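Local coordinates for protein pyocin S5 (Pseudomonas aeruginosa PAO1, PDB 6THK) that probably kills related bacteria as a channel-forming bacteriocin, inserting a pore into the cytoplasmic membrane and dissipating the energy of the cell, at residues 48-52 against 157-161; 78-83 against 101-105; 116-120 against 167-173. The protein carries 1 engineered substitution. All blocks are in the same frame, centred on the assembly; numbering follows the deposited sequence.

Interaction 1: residues 48-52 against 157-161; sequences YLQKN and FQQLV
The polar part of this contact centres on the phenol oxygen of Y48, which accepts a hydrogen bond from the side-chain amide of Q158 (NE2 to Y48 OH, 3.0 Å; N-H...O angle 154°). The two side chains arrive from opposite directions, and the amide meets the phenol at the edge of the ring, its plane almost perpendicular to that of the ring (84°). Y48 OH lies close to the amide plane of Q158, as suits a trigonal NE2 donor. A bend at chi2 turns the Q158 chain back toward helix 42-87 and brings its end to the tyrosine.

N52 adds a bond within its own helix: its ND2 reaches Y48 O at 2.8 Å. That carbonyl therefore serves two donors, the backbone N of N52 being the other, and the side-chain bond holds CG of N52 over one face of the Y48 ring, offset toward the rim.

In fold terms, the first turn of helix 157-212 meets the N-terminal part of helix 42-87 in an all-helical bundle. The segment axes stay 13.1 Å apart at 44°, so long side chains bridge the gap at the protein surface.

The remaining contacts are sparse. Y48 CZ and F157 CE2 form an apolar pair at 4.2 Å. The others are van der Waals contacts of carbon with oxygen: the F157 ring presents its edge to the phenol, with CE2 3.1 Å from Y48 OH, V161 CG2 approaches Y48 OH at 3.8 Å, and V161 CG1 lies beside the backbone oxygen of N52. Helix 133-145 adds further packing: W144 meets F157 edge-to-face, and W140 touches V161.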
ATOM      1  N   TYR A  48      -2.896  92.030  28.478  1.00 55.16           N
ATOM      2  CA  TYR A  48      -3.538  91.295  27.382  1.00 54.62           C
ATOM      3  C   TYR A  48      -2.752  90.011  27.064  1.00 56.15           C
ATOM      4  O   TYR A  48      -3.351  88.939  27.051  1.00 54.32           O
ATOM      5  CB  TYR A  48      -3.721  92.168  26.117  1.00 56.16           C
ATOM      6  CG  TYR A  48      -4.285  91.391  24.935  1.00 58.70           C
ATOM      7  CD1 TYR A  48      -3.444  90.694  24.063  1.00 59.47           C
ATOM      8  CD2 TYR A  48      -5.658  91.317  24.717  1.00 59.76           C
ATOM      9  CE1 TYR A  48      -3.959  89.943  23.009  1.00 57.84           C
ATOM     10  CE2 TYR A  48      -6.184  90.550  23.677  1.00 60.82           C
ATOM     11  CZ  TYR A  48      -5.331  89.874  22.819  1.00 66.92           C
ATOM     12  OH  TYR A  48      -5.860  89.168  21.764  1.00 69.23           O
ATOM     13  N   LEU A  49      -1.416  90.121  26.846  1.00 52.27           N
ATOM     14  CA  LEU A  49      -0.551  88.975  26.544  1.00 51.67           C
ATOM     15  C   LEU A  49      -0.623  87.905  27.644  1.00 57.26           C
ATOM     16  O   LEU A  49      -0.696  86.718  27.323  1.00 58.52           O
ATOM     17  CB  LEU A  49       0.919  89.401  26.316  1.00 51.01           C
ATOM     18  CG  LEU A  49       1.258  90.263  25.088  1.00 54.08           C
ATOM     19  CD1 LEU A  49       2.727  90.638  25.079  1.00 53.29           C
ATOM     20  CD2 LEU A  49       0.904  89.573  23.799  1.00 54.99           C
ATOM     21  N   GLN A  50      -0.604  88.318  28.933  1.00 52.22           N
ATOM     22  CA  GLN A  50      -0.684  87.380  30.059  1.00 51.36           C
ATOM     23  C   GLN A  50      -2.031  86.684  30.127  1.00 56.34           C
ATOM     24  O   GLN A  50      -2.070  85.464  30.164  1.00 55.17           O
ATOM     25  CB  GLN A  50      -0.388  88.059  31.401  1.00 51.75           C
ATOM     26  CG  GLN A  50       1.092  88.258  31.679  1.00 51.83           C
ATOM     27  CD  GLN A  50       1.317  88.797  33.063  1.00 65.04           C
ATOM     28  OE1 GLN A  50       0.663  89.740  33.505  1.00 63.02           O
ATOM     29  NE2 GLN A  50       2.265  88.226  33.773  1.00 59.11           N
ATOM     30  N   LYS A  51      -3.129  87.453  30.128  1.00 54.09           N
ATOM     31  CA  LYS A  51      -4.489  86.928  30.237  1.00 54.35           C
ATOM     32  C   LYS A  51      -4.937  86.055  29.065  1.00 58.59           C
ATOM     33  O   LYS A  51      -5.588  85.040  29.295  1.00 58.73           O
ATOM     34  CB  LYS A  51      -5.485  88.091  30.444  1.00 56.99           C
ATOM     35  CG  LYS A  51      -6.917  87.669  30.790  1.00 69.72           C
ATOM     36  CD  LYS A  51      -7.930  88.811  30.650  1.00 80.96           C
ATOM     37  CE  LYS A  51      -8.522  88.959  29.262  1.00 96.32           C
ATOM     38  NZ  LYS A  51      -9.502  87.884  28.943  1.00107.55           N
ATOM     39  N   ASN A  52      -4.652  86.484  27.824  1.00 54.33           N
ATOM     40  CA  ASN A  52      -5.157  85.870  26.601  1.00 54.16           C
ATOM     41  C   ASN A  52      -4.231  84.869  25.931  1.00 57.83           C
ATOM     42  O   ASN A  52      -4.717  84.010  25.193  1.00 56.31           O
ATOM     43  CB  ASN A  52      -5.563  86.958  25.601  1.00 57.49           C
ATOM     44  CG  ASN A  52      -6.605  87.911  26.145  1.00 88.72           C
ATOM     45  OD1 ASN A  52      -7.810  87.656  26.077  1.00 87.44           O
ATOM     46  ND2 ASN A  52      -6.162  89.002  26.753  1.00 79.78           N
ATOM     47  N   PHE A 157     -10.409  89.242  16.009  1.00 67.30           N
ATOM     48  CA  PHE A 157      -9.170  88.683  16.525  1.00 66.43           C
ATOM     49  C   PHE A 157      -9.380  87.815  17.745  1.00 70.98           C
ATOM     50  O   PHE A 157      -8.694  86.807  17.884  1.00 71.07           O
ATOM     51  CB  PHE A 157      -8.111  89.753  16.805  1.00 67.80           C
ATOM     52  CG  PHE A 157      -6.754  89.176  17.154  1.00 68.64           C
ATOM     53  CD1 PHE A 157      -5.923  88.665  16.165  1.00 71.13           C
ATOM     54  CD2 PHE A 157      -6.327  89.111  18.475  1.00 70.35           C
ATOM     55  CE1 PHE A 157      -4.683  88.122  16.487  1.00 71.66           C
ATOM     56  CE2 PHE A 157      -5.078  88.580  18.793  1.00 72.86           C
ATOM     57  CZ  PHE A 157      -4.268  88.075  17.799  1.00 70.52           C
ATOM     58  N   GLN A 158     -10.319  88.200  18.627  1.00 67.97           N
ATOM     59  CA  GLN A 158     -10.647  87.438  19.832  1.00 68.02           C
ATOM     60  C   GLN A 158     -11.236  86.080  19.479  1.00 72.03           C
ATOM     61  O   GLN A 158     -11.048  85.123  20.235  1.00 72.10           O
ATOM     62  CB  GLN A 158     -11.586  88.221  20.758  1.00 69.35           C
ATOM     63  CG  GLN A 158     -10.972  89.514  21.317  1.00 83.58           C
ATOM     64  CD  GLN A 158      -9.530  89.372  21.771  1.00 97.63           C
ATOM     65  OE1 GLN A 158      -9.189  88.545  22.621  1.00 91.93           O
ATOM     66  NE2 GLN A 158      -8.664  90.191  21.204  1.00 88.44           N
ATOM     67  N   GLN A 159     -11.937  86.002  18.314  1.00 67.61           N
ATOM     68  CA  GLN A 159     -12.538  84.778  17.788  1.00 67.06           C
ATOM     69  C   GLN A 159     -11.462  83.846  17.317  1.00 69.15           C
ATOM     70  O   GLN A 159     -11.536  82.647  17.604  1.00 68.24           O
ATOM     71  CB  GLN A 159     -13.557  85.044  16.670  1.00 68.61           C
ATOM     72  CG  GLN A 159     -14.517  83.869  16.407  1.00 88.87           C
ATOM     73  CD  GLN A 159     -15.191  83.262  17.638  1.00107.04           C
ATOM     74  OE1 GLN A 159     -15.392  83.905  18.681  1.00100.89           O
ATOM     75  NE2 GLN A 159     -15.558  81.995  17.520  1.00 99.30           N
ATOM     76  N   LEU A 160     -10.423  84.403  16.698  1.00 64.37           N
ATOM     77  CA  LEU A 160      -9.285  83.627  16.231  1.00 63.33           C
ATOM     78  C   LEU A 160      -8.499  83.080  17.417  1.00 66.13           C
ATOM     79  O   LEU A 160      -8.042  81.948  17.397  1.00 67.05           O
ATOM     80  CB  LEU A 160      -8.372  84.472  15.359  1.00 63.08           C
ATOM     81  CG  LEU A 160      -7.094  83.745  14.959  1.00 67.05           C
ATOM     82  CD1 LEU A 160      -7.350  82.859  13.757  1.00 67.22           C
ATOM     83  CD2 LEU A 160      -5.964  84.715  14.680  1.00 68.59           C
ATOM     84  N   VAL A 161      -8.323  83.908  18.436  1.00 60.43           N
ATOM     85  CA  VAL A 161      -7.642  83.505  19.677  1.00 59.94           C
ATOM     86  C   VAL A 161      -8.277  82.211  20.212  1.00 63.95           C
ATOM     87  O   VAL A 161      -7.556  81.246  20.406  1.00 63.38           O
ATOM     88  CB  VAL A 161      -7.544  84.669  20.722  1.00 63.38           C
ATOM     89  CG1 VAL A 161      -7.183  84.174  22.124  1.00 62.99           C
ATOM     90  CG2 VAL A 161      -6.530  85.710  20.267  1.00 63.20           C
TER

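Interaction 2: residues 78-83 against 101-105; sequences QVDGLL and VMSAV
V101 points its side chain at helix 42-87 and divides its two methyls between neighbouring partners. V101 CG1 lies 3.8 Å from L82 CB and also meets the backbone oxygen of V79 at 3.7 Å, whereas V101 CG2 touches L83 CD2 at 3.9 Å. The valine thus sits among V79, L82 and L83 with one branch for each leucine. Both leucines pass it at a slant, but they use different parts of their chains: L82 lays its CB and CD2 along CG1, while L83, whose CB does not point directly at the other helix, brings only a terminal methyl to CG2.

V79 meets M102 through CG1, 3.9 Å from M102 CG. The methionine chain is extended beyond CG (chi2 176°, chi3 177°), which carries M102 CE past V79 CG1 at 4.2 Å. M102 therefore crosses V79 at a slant and touches its CG1 with both CG and CE.

One turn on from V101, V105 makes its contacts across the segments through CG2. V105 CG2 lies 4.2 Å from V79 CG2 and meets the amide end of Q78, with Q78 NE2 at 3.9 Å. The Q78 chain and the valine run antiparallel past one another, and the extended glutamine lies over the more exposed border of the valine cluster.

No hydrogen bond crosses between the segments. L188 and L184 of helix 157-212 touch M102 and V105, respectively, continuing the apolar layer to a third helix. With a crossing angle of 129° and a short connection between them, helices 42-87 and 95-121 form a helical hairpin, here packed by aliphatic side chains within an all-helical bundle.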
ATOM      1  N   GLN A  78      -7.517  49.978  29.782  1.00 66.33           N
ATOM      2  CA  GLN A  78      -8.757  49.806  29.001  1.00 65.87           C
ATOM      3  C   GLN A  78      -8.732  48.436  28.338  1.00 68.41           C
ATOM      4  O   GLN A  78      -9.761  47.761  28.294  1.00 67.88           O
ATOM      5  CB  GLN A  78      -8.966  50.913  27.944  1.00 67.15           C
ATOM      6  CG  GLN A  78     -10.364  50.877  27.284  1.00 72.87           C
ATOM      7  CD  GLN A  78     -10.526  51.757  26.058  1.00 88.15           C
ATOM      8  OE1 GLN A  78      -9.863  52.797  25.882  1.00 84.56           O
ATOM      9  NE2 GLN A  78     -11.467  51.382  25.204  1.00 74.03           N
ATOM     10  N   VAL A  79      -7.548  48.021  27.852  1.00 64.45           N
ATOM     11  CA  VAL A  79      -7.320  46.715  27.222  1.00 63.83           C
ATOM     12  C   VAL A  79      -7.666  45.585  28.216  1.00 67.16           C
ATOM     13  O   VAL A  79      -8.513  44.743  27.909  1.00 66.27           O
ATOM     14  CB  VAL A  79      -5.870  46.615  26.663  1.00 67.39           C
ATOM     15  CG1 VAL A  79      -5.428  45.162  26.470  1.00 67.14           C
ATOM     16  CG2 VAL A  79      -5.738  47.395  25.360  1.00 67.09           C
ATOM     17  N   ASP A  80      -7.056  45.630  29.421  1.00 63.50           N
ATOM     18  CA  ASP A  80      -7.227  44.664  30.507  1.00 63.36           C
ATOM     19  C   ASP A  80      -8.658  44.617  31.043  1.00 66.46           C
ATOM     20  O   ASP A  80      -9.189  43.528  31.249  1.00 65.57           O
ATOM     21  CB  ASP A  80      -6.238  44.963  31.646  1.00 65.89           C
ATOM     22  CG  ASP A  80      -4.767  44.971  31.257  1.00 82.62           C
ATOM     23  OD1 ASP A  80      -4.453  44.623  30.090  1.00 84.25           O
ATOM     24  OD2 ASP A  80      -3.931  45.338  32.113  1.00 90.68           O
ATOM     25  N   GLY A  81      -9.269  45.789  31.245  1.00 62.40           N
ATOM     26  CA  GLY A  81     -10.634  45.915  31.743  1.00 61.42           C
ATOM     27  C   GLY A  81     -11.643  45.322  30.792  1.00 65.41           C
ATOM     28  O   GLY A  81     -12.619  44.720  31.234  1.00 66.64           O
ATOM     29  N   LEU A  82     -11.393  45.467  29.479  1.00 61.12           N
ATOM     30  CA  LEU A  82     -12.222  44.926  28.395  1.00 60.95           C
ATOM     31  C   LEU A  82     -12.009  43.409  28.263  1.00 65.79           C
ATOM     32  O   LEU A  82     -12.969  42.669  28.032  1.00 65.04           O
ATOM     33  CB  LEU A  82     -11.864  45.644  27.080  1.00 60.99           C
ATOM     34  CG  LEU A  82     -12.928  45.758  25.991  1.00 65.45           C
ATOM     35  CD1 LEU A  82     -14.277  46.118  26.566  1.00 66.01           C
ATOM     36  CD2 LEU A  82     -12.516  46.781  24.947  1.00 65.71           C
ATOM     37  N   LEU A  83     -10.750  42.948  28.434  1.00 63.49           N
ATOM     38  CA  LEU A  83     -10.406  41.526  28.386  1.00 64.02           C
ATOM     39  C   LEU A  83     -11.081  40.797  29.545  1.00 72.13           C
ATOM     40  O   LEU A  83     -11.661  39.731  29.336  1.00 72.76           O
ATOM     41  CB  LEU A  83      -8.885  41.318  28.413  1.00 63.53           C
ATOM     42  CG  LEU A  83      -8.169  41.449  27.065  1.00 67.60           C
ATOM     43  CD1 LEU A  83      -6.683  41.596  27.255  1.00 67.63           C
ATOM     44  CD2 LEU A  83      -8.453  40.268  26.159  1.00 69.15           C
ATOM     45  N   VAL A 101      -8.907  42.621  21.109  1.00 58.63           N
ATOM     46  CA  VAL A 101      -9.213  43.781  21.949  1.00 58.82           C
ATOM     47  C   VAL A 101      -8.203  44.907  21.666  1.00 62.42           C
ATOM     48  O   VAL A 101      -8.613  46.022  21.358  1.00 62.66           O
ATOM     49  CB  VAL A 101      -9.302  43.401  23.459  1.00 63.49           C
ATOM     50  CG1 VAL A 101      -9.366  44.638  24.354  1.00 63.28           C
ATOM     51  CG2 VAL A 101     -10.497  42.491  23.725  1.00 63.37           C
ATOM     52  N   MET A 102      -6.897  44.601  21.720  1.00 58.26           N
ATOM     53  CA  MET A 102      -5.817  45.547  21.439  1.00 57.71           C
ATOM     54  C   MET A 102      -5.968  46.180  20.064  1.00 62.42           C
ATOM     55  O   MET A 102      -5.708  47.372  19.934  1.00 62.89           O
ATOM     56  CB  MET A 102      -4.449  44.870  21.534  1.00 59.94           C
ATOM     57  CG  MET A 102      -3.957  44.658  22.939  1.00 63.57           C
ATOM     58  SD  MET A 102      -2.393  43.760  22.891  1.00 67.90           S
ATOM     59  CE  MET A 102      -1.992  43.725  24.604  1.00 64.32           C
ATOM     60  N   SER A 103      -6.395  45.404  19.042  1.00 58.44           N
ATOM     61  CA  SER A 103      -6.591  45.928  17.689  1.00 58.01           C
ATOM     62  C   SER A 103      -7.765  46.919  17.668  1.00 63.04           C
ATOM     63  O   SER A 103      -7.635  47.988  17.070  1.00 64.35           O
ATOM     64  CB  SER A 103      -6.825  44.796  16.691  1.00 61.47           C
ATOM     65  OG  SER A 103      -5.737  43.887  16.648  1.00 71.27           O
ATOM     66  N   ALA A 104      -8.888  46.572  18.348  1.00 58.20           N
ATOM     67  CA  ALA A 104     -10.111  47.372  18.449  1.00 57.89           C
ATOM     68  C   ALA A 104      -9.837  48.732  19.093  1.00 62.45           C
ATOM     69  O   ALA A 104     -10.323  49.759  18.600  1.00 60.89           O
ATOM     70  CB  ALA A 104     -11.153  46.624  19.259  1.00 58.55           C
ATOM     71  N   VAL A 105      -9.059  48.717  20.197  1.00 58.99           N
ATOM     72  CA  VAL A 105      -8.650  49.889  20.961  1.00 58.76           C
ATOM     73  C   VAL A 105      -7.734  50.772  20.099  1.00 62.50           C
ATOM     74  O   VAL A 105      -7.960  51.986  20.029  1.00 62.73           O
ATOM     75  CB  VAL A 105      -8.015  49.457  22.309  1.00 62.56           C
ATOM     76  CG1 VAL A 105      -7.227  50.587  22.959  1.00 62.32           C
ATOM     77  CG2 VAL A 105      -9.086  48.926  23.257  1.00 62.43           C
TER

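Interaction 3: residues 116-120 against 167-173; sequences YKKTF and RAVAYYK
This is a close helix-helix crossing of mixed character, in which the C-terminal end of helix 95-121 packs on helix 157-212 beside a zinc site. The segment axes approach to 8.2 Å at a crossing angle of -136°, and the small side chain of A170 probably permits this approach, its CB lying 3.8 Å from T119 CG2.

To one side of that point, K173 lies across the Y116 ring. Its CB sits almost exactly over the ring centre, 3.6 Å from the centroid and 7° off the normal, making a CH-pi contact. A bend at chi2 (-90°) then leads the lysine chain over the ring toward the phenol, where CD comes within 3.6 Å of Y116 OH.

At the other end, the F120 and Y171 side chains run next to each other in a common direction. Y171 CD1 is above one face of the phenylalanine ring, toward its rim and 3.5 Å from F120 CE1, with the ring planes inclined to each other.

R167 supplies the polar link: its NH1 donates to F120 O at 2.9 Å, in the carbonyl plane and near the guanidinium plane. NH1 also bonds to P124 O, and NH2 forms a salt bridge with E164.

The guanidinium thus probably holds the backbone at the end of helix 95-121 and the following loop together. That loop leads to the zinc ligands D127 and E129, toward which Y171 OH makes a weak hydrogen bond (to D127) and Y172 OH a hydrogen bond (to E129), consistent with second-shell support of the metal site.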
ATOM      1  N   TYR A 116      -7.481  64.803  15.544  1.00 66.70           N
ATOM      2  CA  TYR A 116      -6.675  65.822  16.224  1.00 66.57           C
ATOM      3  C   TYR A 116      -5.551  66.303  15.321  1.00 71.14           C
ATOM      4  O   TYR A 116      -5.233  67.497  15.339  1.00 71.51           O
ATOM      5  CB  TYR A 116      -6.070  65.281  17.527  1.00 67.39           C
ATOM      6  CG  TYR A 116      -7.068  65.030  18.634  1.00 69.08           C
ATOM      7  CD1 TYR A 116      -7.887  66.049  19.105  1.00 70.73           C
ATOM      8  CD2 TYR A 116      -7.115  63.804  19.287  1.00 70.33           C
ATOM      9  CE1 TYR A 116      -8.783  65.832  20.151  1.00 71.83           C
ATOM     10  CE2 TYR A 116      -8.000  63.577  20.340  1.00 71.59           C
ATOM     11  CZ  TYR A 116      -8.830  64.595  20.773  1.00 80.48           C
ATOM     12  OH  TYR A 116      -9.699  64.370  21.813  1.00 85.43           O
ATOM     13  N   LYS A 117      -4.951  65.378  14.533  1.00 67.19           N
ATOM     14  CA  LYS A 117      -3.880  65.703  13.589  1.00 67.22           C
ATOM     15  C   LYS A 117      -4.411  66.537  12.424  1.00 71.98           C
ATOM     16  O   LYS A 117      -3.647  67.298  11.848  1.00 71.78           O
ATOM     17  CB  LYS A 117      -3.123  64.452  13.103  1.00 69.10           C
ATOM     18  N   LYS A 118      -5.720  66.434  12.108  1.00 68.84           N
ATOM     19  CA  LYS A 118      -6.350  67.220  11.042  1.00 68.49           C
ATOM     20  C   LYS A 118      -6.579  68.666  11.482  1.00 71.44           C
ATOM     21  O   LYS A 118      -6.300  69.586  10.711  1.00 71.77           O
ATOM     22  CB  LYS A 118      -7.664  66.576  10.566  1.00 70.95           C
ATOM     23  N   THR A 119      -7.090  68.860  12.719  1.00 66.49           N
ATOM     24  CA  THR A 119      -7.373  70.163  13.336  1.00 65.95           C
ATOM     25  C   THR A 119      -6.088  70.988  13.468  1.00 71.70           C
ATOM     26  O   THR A 119      -6.073  72.167  13.096  1.00 72.21           O
ATOM     27  CB  THR A 119      -8.043  69.961  14.705  1.00 68.70           C
ATOM     28  OG1 THR A 119      -9.216  69.169  14.541  1.00 67.91           O
ATOM     29  CG2 THR A 119      -8.375  71.276  15.407  1.00 62.65           C
ATOM     30  N   PHE A 120      -5.018  70.361  14.005  1.00 67.54           N
ATOM     31  CA  PHE A 120      -3.705  70.971  14.169  1.00 66.84           C
ATOM     32  C   PHE A 120      -3.134  71.401  12.811  1.00 70.78           C
ATOM     33  O   PHE A 120      -2.593  72.499  12.710  1.00 70.21           O
ATOM     34  CB  PHE A 120      -2.758  70.004  14.910  1.00 68.52           C
ATOM     35  CG  PHE A 120      -1.292  70.343  14.801  1.00 69.73           C
ATOM     36  CD1 PHE A 120      -0.789  71.516  15.352  1.00 72.32           C
ATOM     37  CD2 PHE A 120      -0.415  69.491  14.145  1.00 71.39           C
ATOM     38  CE1 PHE A 120       0.561  71.838  15.228  1.00 73.13           C
ATOM     39  CE2 PHE A 120       0.940  69.807  14.037  1.00 73.82           C
ATOM     40  CZ  PHE A 120       1.418  70.976  14.582  1.00 72.04           C
ATOM     41  N   ARG A 167      -6.818  74.650  18.739  1.00 57.17           N
ATOM     42  CA  ARG A 167      -5.749  74.051  17.941  1.00 55.25           C
ATOM     43  C   ARG A 167      -4.521  73.702  18.809  1.00 58.26           C
ATOM     44  O   ARG A 167      -3.828  72.722  18.506  1.00 58.12           O
ATOM     45  CB  ARG A 167      -5.371  74.973  16.773  1.00 51.96           C
ATOM     46  CG  ARG A 167      -4.679  74.252  15.624  1.00 55.05           C
ATOM     47  CD  ARG A 167      -4.475  75.127  14.415  1.00 51.14           C
ATOM     48  NE  ARG A 167      -3.495  76.182  14.666  1.00 52.21           N
ATOM     49  CZ  ARG A 167      -2.199  76.078  14.395  1.00 71.47           C
ATOM     50  NH1 ARG A 167      -1.709  74.962  13.869  1.00 57.93           N
ATOM     51  NH2 ARG A 167      -1.383  77.090  14.649  1.00 60.46           N
ATOM     52  N   ALA A 168      -4.279  74.474  19.904  1.00 53.55           N
ATOM     53  CA  ALA A 168      -3.193  74.218  20.864  1.00 53.43           C
ATOM     54  C   ALA A 168      -3.494  72.936  21.655  1.00 57.00           C
ATOM     55  O   ALA A 168      -2.583  72.157  21.921  1.00 55.50           O
ATOM     56  CB  ALA A 168      -3.030  75.394  21.816  1.00 54.18           C
ATOM     57  N   VAL A 169      -4.781  72.715  22.009  1.00 54.31           N
ATOM     58  CA  VAL A 169      -5.241  71.504  22.698  1.00 53.69           C
ATOM     59  C   VAL A 169      -5.050  70.346  21.725  1.00 58.98           C
ATOM     60  O   VAL A 169      -4.380  69.374  22.083  1.00 59.23           O
ATOM     61  CB  VAL A 169      -6.702  71.630  23.214  1.00 56.01           C
ATOM     62  CG1 VAL A 169      -7.301  70.269  23.547  1.00 55.29           C
ATOM     63  CG2 VAL A 169      -6.766  72.549  24.422  1.00 55.34           C
ATOM     64  N   ALA A 170      -5.547  70.503  20.466  1.00 55.59           N
ATOM     65  CA  ALA A 170      -5.400  69.535  19.372  1.00 55.23           C
ATOM     66  C   ALA A 170      -3.942  69.091  19.185  1.00 59.15           C
ATOM     67  O   ALA A 170      -3.705  67.885  19.061  1.00 59.71           O
ATOM     68  CB  ALA A 170      -5.938  70.121  18.075  1.00 55.97           C
ATOM     69  N   TYR A 171      -2.964  70.051  19.224  1.00 54.29           N
ATOM     70  CA  TYR A 171      -1.529  69.760  19.083  1.00 52.48           C
ATOM     71  C   TYR A 171      -1.010  68.814  20.168  1.00 55.27           C
ATOM     72  O   TYR A 171      -0.304  67.858  19.845  1.00 55.34           O
ATOM     73  CB  TYR A 171      -0.685  71.042  19.027  1.00 52.86           C
ATOM     74  CG  TYR A 171       0.810  70.813  19.169  1.00 54.76           C
ATOM     75  CD1 TYR A 171       1.551  70.238  18.138  1.00 56.60           C
ATOM     76  CD2 TYR A 171       1.480  71.157  20.339  1.00 55.72           C
ATOM     77  CE1 TYR A 171       2.916  70.003  18.272  1.00 56.98           C
ATOM     78  CE2 TYR A 171       2.848  70.925  20.485  1.00 57.02           C
ATOM     79  CZ  TYR A 171       3.565  70.361  19.443  1.00 65.72           C
ATOM     80  OH  TYR A 171       4.918  70.140  19.580  1.00 68.28           O
ATOM     81  N   TYR A 172      -1.328  69.093  21.440  1.00 50.44           N
ATOM     82  CA  TYR A 172      -0.885  68.260  22.554  1.00 49.58           C
ATOM     83  C   TYR A 172      -1.689  66.954  22.659  1.00 55.65           C
ATOM     84  O   TYR A 172      -1.187  65.987  23.225  1.00 56.61           O
ATOM     85  CB  TYR A 172      -0.860  69.055  23.874  1.00 49.59           C
ATOM     86  CG  TYR A 172       0.199  70.138  23.908  1.00 49.75           C
ATOM     87  CD1 TYR A 172       1.556  69.819  23.884  1.00 51.84           C
ATOM     88  CD2 TYR A 172      -0.153  71.484  23.981  1.00 49.69           C
ATOM     89  CE1 TYR A 172       2.536  70.814  23.900  1.00 52.64           C
ATOM     90  CE2 TYR A 172       0.818  72.487  24.030  1.00 50.56           C
ATOM     91  CZ  TYR A 172       2.161  72.146  23.978  1.00 58.45           C
ATOM     92  OH  TYR A 172       3.124  73.124  23.991  1.00 59.38           O
ATOM     93  N   LYS A 173      -2.918  66.919  22.099  1.00 53.60           N
ATOM     94  CA  LYS A 173      -3.769  65.726  22.065  1.00 53.54           C
ATOM     95  C   LYS A 173      -3.186  64.749  21.049  1.00 58.94           C
ATOM     96  O   LYS A 173      -3.013  63.572  21.380  1.00 60.09           O
ATOM     97  CB  LYS A 173      -5.229  66.073  21.721  1.00 55.28           C
ATOM     98  CG  LYS A 173      -6.054  66.543  22.917  1.00 66.04           C
ATOM     99  CD  LYS A 173      -6.763  65.402  23.649  1.00 76.49           C
ATOM    100  CE  LYS A 173      -7.499  65.861  24.889  1.00 87.56           C
ATOM    101  NZ  LYS A 173      -8.692  66.697  24.579  1.00 97.56           N
TER

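Overall arrangement
From the N terminus, helix 42-87 enters interaction 1 with residues 48-52, a contact completed only when the chain reaches 157-161. Within that long loop, interaction 2 closes a short one, joining 78-83 near the end of the first helix to 101-105 on helix 95-121. Further along this second helix, 116-120 opens interaction 3, which closes at 167-173, beyond the second segment of interaction 1; interactions 1 and 3 therefore cross, whereas 2 and 3 follow in series. Each pair shares one helix, so the three contacts tie helices 42-87, 95-121 and 157-212 together pairwise. Interactions 1 and 2 lie farthest apart, their centres 41 Å from each other.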